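Local coordinates for FAD-binding oxidoreductase (Gulosibacter chungangensis, PDB 7PBG), which oxidises 4-ethylphenol with a covalently bound FAD cofactor, dehydrogenating the alkyl side chain to give 4-vinylphenol, at residues Arg291-Thr296 / Gly361-Glu366. Residues are numbered along the deposited sequence; the frame is centred on the assembly and turned at random.
Sequences REEWQT and GDRASE
With CG of R363 placed beside the backbone N (chi1 -71°) and the chain bent farther out at chi3 (-67°), the guanidinium is carried across to E293 and W294, while an extended E293 side chain reaches back toward it. The pair illustrates how a solvent molecule can complete a loose ion pair. E293 OE2 lies 3.9 Å from R363 NH1, a long salt bridge, near the guanidinium plane and at its edge; the carboxylate and guanidinium planes are nearly parallel, 7° apart, with the carboxylate stepped slightly out of the guanidinium plane. One water accepts from R363 NH1 at 2.9 Å and donates to E293 OE2 at 2.8 Å, bridging the two charges. The other carboxylate oxygen, OE1, is bonded to K290 N, which helps fix the rotation of the group. W294 supplies the nonpolar side: its CH2 comes within 4.0 Å of R363 NH1, while CB of E293 packs on one face of the indole and S289 OG bonds its NE1. Just before R363 in the chain, D362 takes the N-cap position, its OD1 accepting from S365 N at 3.0 Å. Far from the flavin site, this water-mediated ion pair joins the loop after helix 281-288 to the N-terminal turn of helix 363-375, which D362 caps.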
# COMPACT_ATOMS: atom_id res chain seq x y z
N ARG A 291 -12.47 -31.57 22.06
CA ARG A 291 -12.43 -32.69 21.10
C ARG A 291 -13.20 -33.88 21.62
O ARG A 291 -13.91 -34.53 20.85
CB ARG A 291 -10.98 -33.13 20.95
CG ARG A 291 -10.74 -33.95 19.69
CD ARG A 291 -9.29 -34.34 19.60
NE ARG A 291 -8.90 -34.87 18.28
CZ ARG A 291 -8.91 -36.14 17.90
NH1 ARG A 291 -9.28 -37.09 18.74
NH2 ARG A 291 -8.52 -36.45 16.67
N GLU A 292 -13.04 -34.20 22.91
CA GLU A 292 -13.63 -35.44 23.49
C GLU A 292 -15.16 -35.34 23.50
O GLU A 292 -15.82 -36.42 23.64
CB GLU A 292 -13.06 -35.70 24.87
CG GLU A 292 -11.65 -36.26 24.76
CD GLU A 292 -11.04 -36.59 26.11
OE1 GLU A 292 -10.29 -37.59 26.14
OE2 GLU A 292 -11.34 -35.88 27.13
N GLU A 293 -15.73 -34.13 23.35
CA GLU A 293 -17.21 -34.02 23.29
C GLU A 293 -17.70 -34.73 22.04
O GLU A 293 -18.89 -35.14 21.98
CB GLU A 293 -17.68 -32.57 23.34
CG GLU A 293 -17.37 -31.88 24.67
CD GLU A 293 -17.77 -30.42 24.73
OE1 GLU A 293 -16.94 -29.58 25.11
OE2 GLU A 293 -18.96 -30.13 24.49
N TRP A 294 -16.83 -34.90 21.05
CA TRP A 294 -17.18 -35.46 19.73
C TRP A 294 -16.59 -36.85 19.53
O TRP A 294 -17.26 -37.66 18.82
CB TRP A 294 -16.71 -34.52 18.61
CG TRP A 294 -17.09 -33.11 18.95
CD1 TRP A 294 -16.27 -32.10 19.35
CD2 TRP A 294 -18.43 -32.60 19.01
NE1 TRP A 294 -16.99 -30.97 19.59
CE2 TRP A 294 -18.32 -31.26 19.41
CE3 TRP A 294 -19.68 -33.14 18.75
CZ2 TRP A 294 -19.43 -30.44 19.55
CZ3 TRP A 294 -20.79 -32.34 18.92
CH2 TRP A 294 -20.66 -31.01 19.31
N GLN A 295 -15.40 -37.11 20.03
CA GLN A 295 -14.69 -38.35 19.73
C GLN A 295 -13.68 -38.62 20.83
O GLN A 295 -12.87 -37.74 21.10
CB GLN A 295 -14.04 -38.29 18.35
CG GLN A 295 -13.05 -39.41 18.13
CD GLN A 295 -12.56 -39.44 16.70
OE1 GLN A 295 -13.33 -39.18 15.78
NE2 GLN A 295 -11.27 -39.72 16.54
N THR A 296 -13.80 -39.78 21.49
CA THR A 296 -12.85 -40.16 22.57
C THR A 296 -11.59 -40.79 22.00
O THR A 296 -10.53 -40.67 22.69
CB THR A 296 -13.50 -41.07 23.63
OG1 THR A 296 -14.13 -42.18 23.00
CG2 THR A 296 -14.56 -40.37 24.44
N GLY A 361 -26.64 -21.47 25.83
CA GLY A 361 -26.76 -22.86 25.37
C GLY A 361 -26.75 -22.98 23.85
O GLY A 361 -26.65 -24.07 23.39
N ASP A 362 -26.93 -21.88 23.10
CA ASP A 362 -27.14 -21.96 21.61
C ASP A 362 -25.77 -21.73 20.99
O ASP A 362 -25.38 -20.55 20.79
CB ASP A 362 -28.23 -21.00 21.16
CG ASP A 362 -28.49 -20.99 19.67
OD1 ASP A 362 -27.59 -21.41 18.93
OD2 ASP A 362 -29.59 -20.54 19.26
N ARG A 363 -25.00 -22.79 20.82
CA ARG A 363 -23.58 -22.64 20.46
C ARG A 363 -23.46 -22.05 19.05
O ARG A 363 -22.50 -21.26 18.81
CB ARG A 363 -22.80 -23.94 20.62
CG ARG A 363 -22.61 -24.31 22.08
CD ARG A 363 -22.13 -25.73 22.22
NE ARG A 363 -23.12 -26.76 21.83
CZ ARG A 363 -22.89 -28.07 21.88
NH1 ARG A 363 -21.70 -28.53 22.26
NH2 ARG A 363 -23.82 -28.91 21.51
N ALA A 364 -24.39 -22.34 18.14
CA ALA A 364 -24.36 -21.70 16.80
C ALA A 364 -24.45 -20.17 17.01
O ALA A 364 -23.78 -19.37 16.32
CB ALA A 364 -25.49 -22.17 15.91
N SER A 365 -25.33 -19.75 17.92
CA SER A 365 -25.54 -18.31 18.15
C SER A 365 -24.29 -17.67 18.77
O SER A 365 -23.98 -16.52 18.47
CB SER A 365 -26.78 -18.02 18.93
OG SER A 365 -26.57 -18.20 20.32
N GLU A 366 -23.54 -18.43 19.55
CA GLU A 366 -22.31 -17.95 20.19
C GLU A 366 -21.27 -17.76 19.11
O GLU A 366 -20.51 -16.74 19.14
CB GLU A 366 -21.90 -18.97 21.24
CG GLU A 366 -20.72 -18.58 22.10
CD GLU A 366 -20.19 -19.72 22.95
OE1 GLU A 366 -21.03 -20.66 23.24
OE2 GLU A 366 -18.93 -19.71 23.29
O HOH W 1 -19.69 -27.49 24.14